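Local coordinates for protein fanconi-associated nuclease 1 homolog (Pseudomonas aeruginosa, PDB 5Y7Q) that is a bacterial homolog of Fanconi-associated nuclease 1, carries a VRR-NUC domain and is modelled here with bound nucleic acid, at residues Q531-P534 with Y539-V542; Q560-R563 with P568-V571; N412-L417 with Q498-L503. All blocks are in the same frame, centred on the assembly; numbering follows the deposited sequence.

Contact 1. Residues Q531-P534 with Y539-V542; sequences QFWP and YRMV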
loop_
_atom_site.group_PDB
_atom_site.type_symbol
_atom_site.label_atom_id
_atom_site.label_comp_id
_atom_site.label_asym_id
_atom_site.label_seq_id
_atom_site.Cartn_x
_atom_site.Cartn_y
_atom_site.Cartn_z
ATOM N N GLN A 531 -25.390 14.940 -4.722
ATOM C CA GLN A 531 -25.957 16.176 -5.224
ATOM C C GLN A 531 -26.592 16.954 -4.079
ATOM O O GLN A 531 -27.176 16.375 -3.152
ATOM C CB GLN A 531 -26.964 15.951 -6.369
ATOM C CG GLN A 531 -27.678 14.625 -6.419
ATOM C CD GLN A 531 -28.913 14.695 -7.318
ATOM O OE1 GLN A 531 -29.111 15.681 -8.040
ATOM N NE2 GLN A 531 -29.754 13.665 -7.265
ATOM N N PHE A 532 -26.431 18.271 -4.150
ATOM C CA PHE A 532 -26.882 19.196 -3.136
ATOM C C PHE A 532 -27.874 20.165 -3.753
ATOM O O PHE A 532 -27.720 20.604 -4.903
ATOM C CB PHE A 532 -25.712 19.975 -2.523
ATOM C CG PHE A 532 -24.705 19.106 -1.811
ATOM C CD1 PHE A 532 -25.037 18.456 -0.630
ATOM C CD2 PHE A 532 -23.418 18.948 -2.319
ATOM C CE1 PHE A 532 -24.107 17.659 0.021
ATOM C CE2 PHE A 532 -22.494 18.160 -1.675
ATOM C CZ PHE A 532 -22.829 17.516 -0.511
ATOM N N TRP A 533 -28.889 20.489 -2.967
ATOM C CA TRP A 533 -29.816 21.571 -3.261
ATOM C C TRP A 533 -29.626 22.535 -2.096
ATOM O O TRP A 533 -30.240 22.359 -1.024
ATOM C CB TRP A 533 -31.250 21.064 -3.373
ATOM C CG TRP A 533 -31.553 20.089 -4.518
ATOM C CD1 TRP A 533 -32.013 20.409 -5.771
ATOM C CD2 TRP A 533 -31.478 18.649 -4.480
ATOM N NE1 TRP A 533 -32.217 19.266 -6.513
ATOM C CE2 TRP A 533 -31.906 18.172 -5.747
ATOM C CE3 TRP A 533 -31.081 17.718 -3.507
ATOM C CZ2 TRP A 533 -31.943 16.804 -6.064
ATOM C CZ3 TRP A 533 -31.121 16.355 -3.829
ATOM C CH2 TRP A 533 -31.549 15.915 -5.095
ATOM N N PRO A 534 -28.696 23.491 -2.222
ATOM C CA PRO A 534 -28.384 24.385 -1.088
ATOM C C PRO A 534 -29.529 25.263 -0.654
ATOM O O PRO A 534 -29.473 25.781 0.466
ATOM C CB PRO A 534 -27.209 25.232 -1.606
ATOM C CG PRO A 534 -27.159 24.999 -3.085
ATOM C CD PRO A 534 -27.699 23.610 -3.302
ATOM N N TYR A 539 -29.665 16.780 0.341
ATOM C CA TYR A 539 -28.671 16.023 -0.402
ATOM C C TYR A 539 -29.260 14.693 -0.828
ATOM O O TYR A 539 -30.218 14.191 -0.236
ATOM C CB TYR A 539 -27.387 15.787 0.414
ATOM C CG TYR A 539 -27.457 14.624 1.376
ATOM C CD1 TYR A 539 -28.176 14.716 2.554
ATOM C CD2 TYR A 539 -26.793 13.439 1.114
ATOM C CE1 TYR A 539 -28.245 13.665 3.437
ATOM C CE2 TYR A 539 -26.855 12.372 2.007
ATOM C CZ TYR A 539 -27.588 12.491 3.166
ATOM O OH TYR A 539 -27.659 11.444 4.066
ATOM N N ARG A 540 -28.674 14.138 -1.884
ATOM C CA ARG A 540 -28.899 12.746 -2.243
ATOM C C ARG A 540 -27.613 12.192 -2.841
ATOM O O ARG A 540 -26.968 12.877 -3.631
ATOM C CB ARG A 540 -30.047 12.610 -3.237
ATOM C CG ARG A 540 -30.185 11.221 -3.755
ATOM C CD ARG A 540 -31.391 11.011 -4.663
ATOM N NE ARG A 540 -31.299 11.779 -5.898
ATOM C CZ ARG A 540 -31.994 11.488 -6.985
ATOM N NH1 ARG A 540 -32.799 10.444 -6.964
ATOM N NH2 ARG A 540 -31.879 12.227 -8.082
ATOM N N MET A 541 -27.252 10.963 -2.470
ATOM C CA MET A 541 -26.122 10.243 -3.049
ATOM C C MET A 541 -26.610 9.321 -4.146
ATOM O O MET A 541 -27.666 8.691 -4.016
ATOM C CB MET A 541 -25.399 9.396 -2.010
ATOM C CG MET A 541 -24.682 10.204 -0.993
ATOM S SD MET A 541 -24.232 9.233 0.446
ATOM C CE MET A 541 -23.526 10.581 1.353
ATOM N N VAL A 542 -25.821 9.210 -5.206
ATOM C CA VAL A 542 -26.203 8.419 -6.369
ATOM C C VAL A 542 -25.035 7.531 -6.777
ATOM O O VAL A 542 -23.982 8.031 -7.191
ATOM C CB VAL A 542 -26.636 9.316 -7.543
ATOM C CG1 VAL A 542 -27.105 8.460 -8.708
ATOM C CG2 VAL A 542 -27.744 10.342 -7.094
#
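Q531 and R540 pair in register across two antiparallel strands. The amide N of Q531 donates to O of R540 at 2.8 Å, and the bond is almost straight (172°). The return bond runs from N of R540 to O of Q531 at 3.0 Å. It reaches that oxygen in the plane of its carbonyl. The same oxygen also receives a CA-H...O contact from CA of Y539, 3.1 Å away. One carbonyl thus takes two donors. F532 and Y539 form the next, non-hydrogen-bonded pair.

On the face of F532 and Y539 both residues are buried. CD1 of F532 comes within 3.7 Å of CB of Y539. The ring therefore meets the base of the tyrosine rather than its ring. The tyrosine CG sits between its own N and carbonyl carbon (chi1 82°), and its phenol leads away from segment 531-534.

The side of Q531, W533 and R540 is in close touch too, but it reaches the solvent. W533 and R540 are partly exposed, while Q531 beside them is buried. W533 brings the six-membered end of its indole to the backbone of the partner strand. CZ3 lies 3.9 Å from C of Y539, which meets the ring at its edge. CB of R540 also lies at that edge, 3.9 Å from CZ3. Beside them the side chains of Q531 and R540 run the same way. The arginine is extended to CD and bends at chi3. W533 also makes a cation-pi contact with R538.

The pair is the beta hairpin 529-533/538-545 in the mixed sheet of the VRR-NUC region. Strand 402-405 flanks it next to 529-533, and strand 569-577 next to 538-545. Helix 493-502 covers F532.

Contact 2. Residues Q560-R563 with P568-V571; sequences QFCR and PVAV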
loop_
_atom_site.group_PDB
_atom_site.type_symbol
_atom_site.label_atom_id
_atom_site.label_comp_id
_atom_site.label_asym_id
_atom_site.label_seq_id
_atom_site.Cartn_x
_atom_site.Cartn_y
_atom_site.Cartn_z
ATOM N N GLN A 560 -27.599 -0.704 2.116
ATOM C CA GLN A 560 -28.399 -1.238 3.207
ATOM C C GLN A 560 -28.299 -0.336 4.426
ATOM O O GLN A 560 -29.310 0.025 5.039
ATOM C CB GLN A 560 -27.944 -2.662 3.535
ATOM C CG GLN A 560 -28.800 -3.385 4.575
ATOM C CD GLN A 560 -28.170 -4.695 5.059
ATOM O OE1 GLN A 560 -27.267 -5.241 4.418
ATOM N NE2 GLN A 560 -28.643 -5.197 6.201
ATOM N N PHE A 561 -27.084 0.083 4.758
ATOM C CA PHE A 561 -26.886 0.927 5.928
ATOM C C PHE A 561 -27.606 2.257 5.773
ATOM O O PHE A 561 -28.265 2.736 6.704
ATOM C CB PHE A 561 -25.396 1.151 6.154
ATOM C CG PHE A 561 -25.105 2.070 7.289
ATOM C CD1 PHE A 561 -25.088 1.593 8.589
ATOM C CD2 PHE A 561 -24.869 3.418 7.067
ATOM C CE1 PHE A 561 -24.817 2.441 9.656
ATOM C CE2 PHE A 561 -24.608 4.276 8.133
ATOM C CZ PHE A 561 -24.578 3.788 9.429
ATOM N N CYS A 562 -27.484 2.870 4.597
ATOM C CA CYS A 562 -28.111 4.165 4.358
ATOM C C CYS A 562 -29.637 4.072 4.371
ATOM O O CYS A 562 -30.310 4.913 4.979
ATOM C CB CYS A 562 -27.619 4.739 3.033
ATOM S SG CYS A 562 -26.020 5.572 3.114
ATOM N N ARG A 563 -30.207 3.068 3.713
ATOM C CA ARG A 563 -31.661 3.007 3.686
ATOM C C ARG A 563 -32.238 2.352 4.930
ATOM O O ARG A 563 -33.457 2.212 5.014
ATOM C CB ARG A 563 -32.166 2.302 2.412
ATOM C CG ARG A 563 -32.164 0.766 2.406
ATOM C CD ARG A 563 -32.668 0.213 1.049
ATOM N NE ARG A 563 -31.692 0.340 -0.046
ATOM C CZ ARG A 563 -31.673 1.314 -0.966
ATOM N NH1 ARG A 563 -32.584 2.284 -0.955
ATOM N NH2 ARG A 563 -30.736 1.315 -1.911
ATOM N N PRO A 568 -30.968 9.539 2.132
ATOM C CA PRO A 568 -31.268 9.685 0.705
ATOM C C PRO A 568 -30.194 9.122 -0.220
ATOM O O PRO A 568 -29.301 9.847 -0.653
ATOM C CB PRO A 568 -31.401 11.202 0.549
ATOM C CG PRO A 568 -30.502 11.738 1.600
ATOM C CD PRO A 568 -30.686 10.828 2.774
ATOM N N VAL A 569 -30.255 7.831 -0.519
ATOM C CA VAL A 569 -29.447 7.214 -1.561
ATOM C C VAL A 569 -30.338 6.788 -2.717
ATOM O O VAL A 569 -31.527 6.491 -2.549
ATOM C CB VAL A 569 -28.699 5.993 -1.019
ATOM C CG1 VAL A 569 -27.622 6.413 -0.052
ATOM C CG2 VAL A 569 -29.708 5.055 -0.350
ATOM N N ALA A 570 -29.745 6.742 -3.900
ATOM C CA ALA A 570 -30.409 6.201 -5.080
ATOM C C ALA A 570 -29.351 5.586 -5.983
ATOM O O ALA A 570 -28.182 5.987 -5.944
ATOM C CB ALA A 570 -31.184 7.280 -5.839
ATOM N N VAL A 571 -29.756 4.599 -6.782
ATOM C CA VAL A 571 -28.871 3.971 -7.763
ATOM C C VAL A 571 -29.384 4.324 -9.146
ATOM O O VAL A 571 -30.586 4.225 -9.415
ATOM C CB VAL A 571 -28.774 2.442 -7.585
ATOM C CG1 VAL A 571 -27.875 1.843 -8.654
ATOM C CG2 VAL A 571 -28.209 2.119 -6.231
#
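V569 is the hydrophobic centre of this contact, and it meets C562 first. Its CG1 lies 3.5 Å from CB of C562 and 3.6 Å from SG. CG2 is a little farther from the same CB, at 4.0 Å. CG1 faces the cysteine, and CG2 is shared between C562 and R563. CG1 stands anti to the carbonyl carbon (chi1 -69°), and this turns it onto the cysteine. Both residues are buried, and each directs its CB toward the other segment.

The arrangement belongs to a beta-alpha-beta unit. Strand 538-545 leads into helix 553-564, and the chain then returns as strand 569-577, parallel to the first. V569 begins that returning strand, and C562 lies near the end of the helix that packs on it. L559 of the same helix also touches V569, while W511 of helix 505-517 packs on C562.

The second kind of contact is apolar against a charged group. R563 crosses V569 at about a right angle. Its chain bends at chi3 (75°), which brings the guanidinium beside the valine. NH1 is 4.0 Å from CG2 of V569, an oblique approach. R563 also touches I372 and D373.

Contact 3. Residues N412-L417 with Q498-L503; sequences NSLFGL and QALDCL
L414 meets A499, L500 and L503 through aliphatic groups alone, and no ring or amide takes part, on face or edge. The flat groups of segment 412-417 are turned elsewhere. The ring of F415 makes edge-to-face contacts with F485 and F512. The amide of N412 donates through ND2 to O of R523.

Leucine methyls carry the contact, and all four residues that touch are buried. The two branches of L414 are shared among three partners. CD1 lies 3.9 Å from CD1 of L503 and 4.4 Å from CB of A499. CD2 instead lies 4.1 Å from CD2 of L500. The L414 chain is extended at chi2 (169°), which carries CD1 out toward helix 493-502.

This is helix-helix packing between 409-418 and 493-502, two helices far apart in sequence. Helix 493-502 falls in the VRR-NUC region, where it lies against the sheet through F532. CA of L414 and CA of L500, the nearest pair, are 8.8 Å apart, and side chains from both segments fill the distance. L414 touches A499 in the last turn of the helix and L503 just past its end.

L503 is the first residue to leave helical geometry. Its N still makes a weak hydrogen bond to O of A499, at 3.0 Å, so the two partners of CD1 are also linked along the backbone. L500 does not aim its CB straight at L414, but its CD2 reaches across. F512 of helix 505-517 touches L414 as well.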
loop_
_atom_site.group_PDB
_atom_site.type_symbol
_atom_site.label_atom_id
_atom_site.label_comp_id
_atom_site.label_asym_id
_atom_site.label_seq_id
_atom_site.Cartn_x
_atom_site.Cartn_y
_atom_site.Cartn_z
ATOM N N ASN A 412 -15.209 10.440 4.083
ATOM C CA ASN A 412 -13.955 10.163 4.776
ATOM C C ASN A 412 -13.226 11.453 5.097
ATOM O O ASN A 412 -12.712 11.614 6.208
ATOM C CB ASN A 412 -13.060 9.241 3.960
ATOM C CG ASN A 412 -13.620 7.853 3.856
ATOM O OD1 ASN A 412 -14.701 7.584 4.372
ATOM N ND2 ASN A 412 -12.916 6.971 3.161
ATOM N N SER A 413 -13.217 12.410 4.164
ATOM C CA SER A 413 -12.533 13.664 4.447
ATOM C C SER A 413 -13.138 14.349 5.657
ATOM O O SER A 413 -12.427 14.698 6.599
ATOM C CB SER A 413 -12.571 14.569 3.229
ATOM O OG SER A 413 -11.679 14.063 2.251
ATOM N N LEU A 414 -14.457 14.542 5.659
ATOM C CA LEU A 414 -15.100 15.173 6.805
ATOM C C LEU A 414 -14.725 14.465 8.101
ATOM O O LEU A 414 -14.495 15.112 9.132
ATOM C CB LEU A 414 -16.618 15.186 6.604
ATOM C CG LEU A 414 -17.079 16.068 5.447
ATOM C CD1 LEU A 414 -18.523 15.815 5.148
ATOM C CD2 LEU A 414 -16.863 17.508 5.796
ATOM N N PHE A 415 -14.622 13.135 8.058
ATOM C CA PHE A 415 -14.213 12.399 9.251
ATOM C C PHE A 415 -12.779 12.734 9.643
ATOM O O PHE A 415 -12.479 12.985 10.819
ATOM C CB PHE A 415 -14.346 10.906 9.016
ATOM C CG PHE A 415 -13.686 10.085 10.064
ATOM C CD1 PHE A 415 -14.225 10.012 11.342
ATOM C CD2 PHE A 415 -12.533 9.379 9.784
ATOM C CE1 PHE A 415 -13.623 9.240 12.329
ATOM C CE2 PHE A 415 -11.918 8.611 10.760
ATOM C CZ PHE A 415 -12.467 8.540 12.040
ATOM N N GLY A 416 -11.874 12.744 8.670
ATOM C CA GLY A 416 -10.486 12.980 8.991
ATOM C C GLY A 416 -10.236 14.396 9.448
ATOM O O GLY A 416 -9.325 14.643 10.250
ATOM N N LEU A 417 -11.037 15.340 8.955
ATOM C CA LEU A 417 -10.928 16.711 9.420
ATOM C C LEU A 417 -11.422 16.837 10.850
ATOM O O LEU A 417 -10.740 17.422 11.706
ATOM C CB LEU A 417 -11.697 17.638 8.486
ATOM C CG LEU A 417 -10.846 17.841 7.230
ATOM C CD1 LEU A 417 -11.684 18.485 6.128
ATOM C CD2 LEU A 417 -9.555 18.667 7.545
ATOM N N GLN A 498 -20.947 23.501 0.905
ATOM C CA GLN A 498 -22.199 22.805 0.614
ATOM C C GLN A 498 -22.340 21.539 1.453
ATOM O O GLN A 498 -23.401 21.290 2.031
ATOM C CB GLN A 498 -22.296 22.495 -0.878
ATOM C CG GLN A 498 -22.229 23.755 -1.717
ATOM C CD GLN A 498 -22.334 23.493 -3.200
ATOM O OE1 GLN A 498 -22.025 22.404 -3.670
ATOM N NE2 GLN A 498 -22.784 24.498 -3.948
ATOM N N ALA A 499 -21.270 20.746 1.577
ATOM C CA ALA A 499 -21.364 19.561 2.423
ATOM C C ALA A 499 -21.688 19.937 3.868
ATOM O O ALA A 499 -22.548 19.314 4.500
ATOM C CB ALA A 499 -20.072 18.763 2.341
ATOM N N LEU A 500 -21.063 20.997 4.380
ATOM C CA LEU A 500 -21.241 21.364 5.777
ATOM C C LEU A 500 -22.674 21.766 6.049
ATOM O O LEU A 500 -23.275 21.350 7.049
ATOM C CB LEU A 500 -20.301 22.501 6.146
ATOM C CG LEU A 500 -18.845 22.120 6.418
ATOM C CD1 LEU A 500 -18.177 23.256 7.180
ATOM C CD2 LEU A 500 -18.740 20.830 7.212
ATOM N N ASP A 501 -23.228 22.603 5.185
ATOM C CA ASP A 501 -24.534 23.155 5.480
ATOM C C ASP A 501 -25.685 22.255 5.034
ATOM O O ASP A 501 -26.786 22.377 5.583
ATOM C CB ASP A 501 -24.611 24.570 4.891
ATOM C CG ASP A 501 -23.662 25.560 5.628
ATOM O OD1 ASP A 501 -24.062 26.115 6.688
ATOM O OD2 ASP A 501 -22.509 25.769 5.161
ATOM N N CYS A 502 -25.461 21.338 4.085
ATOM C CA CYS A 502 -26.518 20.432 3.641
ATOM C C CYS A 502 -26.526 19.062 4.313
ATOM O O CYS A 502 -27.526 18.353 4.193
ATOM C CB CYS A 502 -26.436 20.207 2.128
ATOM S SG CYS A 502 -26.817 21.639 1.114
ATOM N N LEU A 503 -25.474 18.661 5.024
ATOM C CA LEU A 503 -25.444 17.309 5.572
ATOM C C LEU A 503 -25.846 17.329 7.033
ATOM O O LEU A 503 -25.218 18.045 7.831
ATOM C CB LEU A 503 -24.062 16.683 5.424
ATOM C CG LEU A 503 -23.631 16.254 4.013
ATOM C CD1 LEU A 503 -22.199 15.753 3.994
ATOM C CD2 LEU A 503 -24.571 15.202 3.467
#

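How the contacts relate
All three contacts are buried, but their chemistry differs. Contact 1 is built on backbone hydrogen bonds between strands. Contacts 2 and 3 rest on apolar side chains that pack a helix on a strand and a helix on a helix. Contacts 1 and 2 share one sheet. The backbone of M541 probably bonds to P568 and A570, joining strand 538-545 to strand 569-577. Contact 3 reaches contact 1 through helix 493-502: F532 packs on C502 and A499, and Y539 on L503. Contacts 2 and 3 do not touch. Partly exposed side chains, W533, R540 and R563, take part in contacts 1 and 2 but not in contact 3.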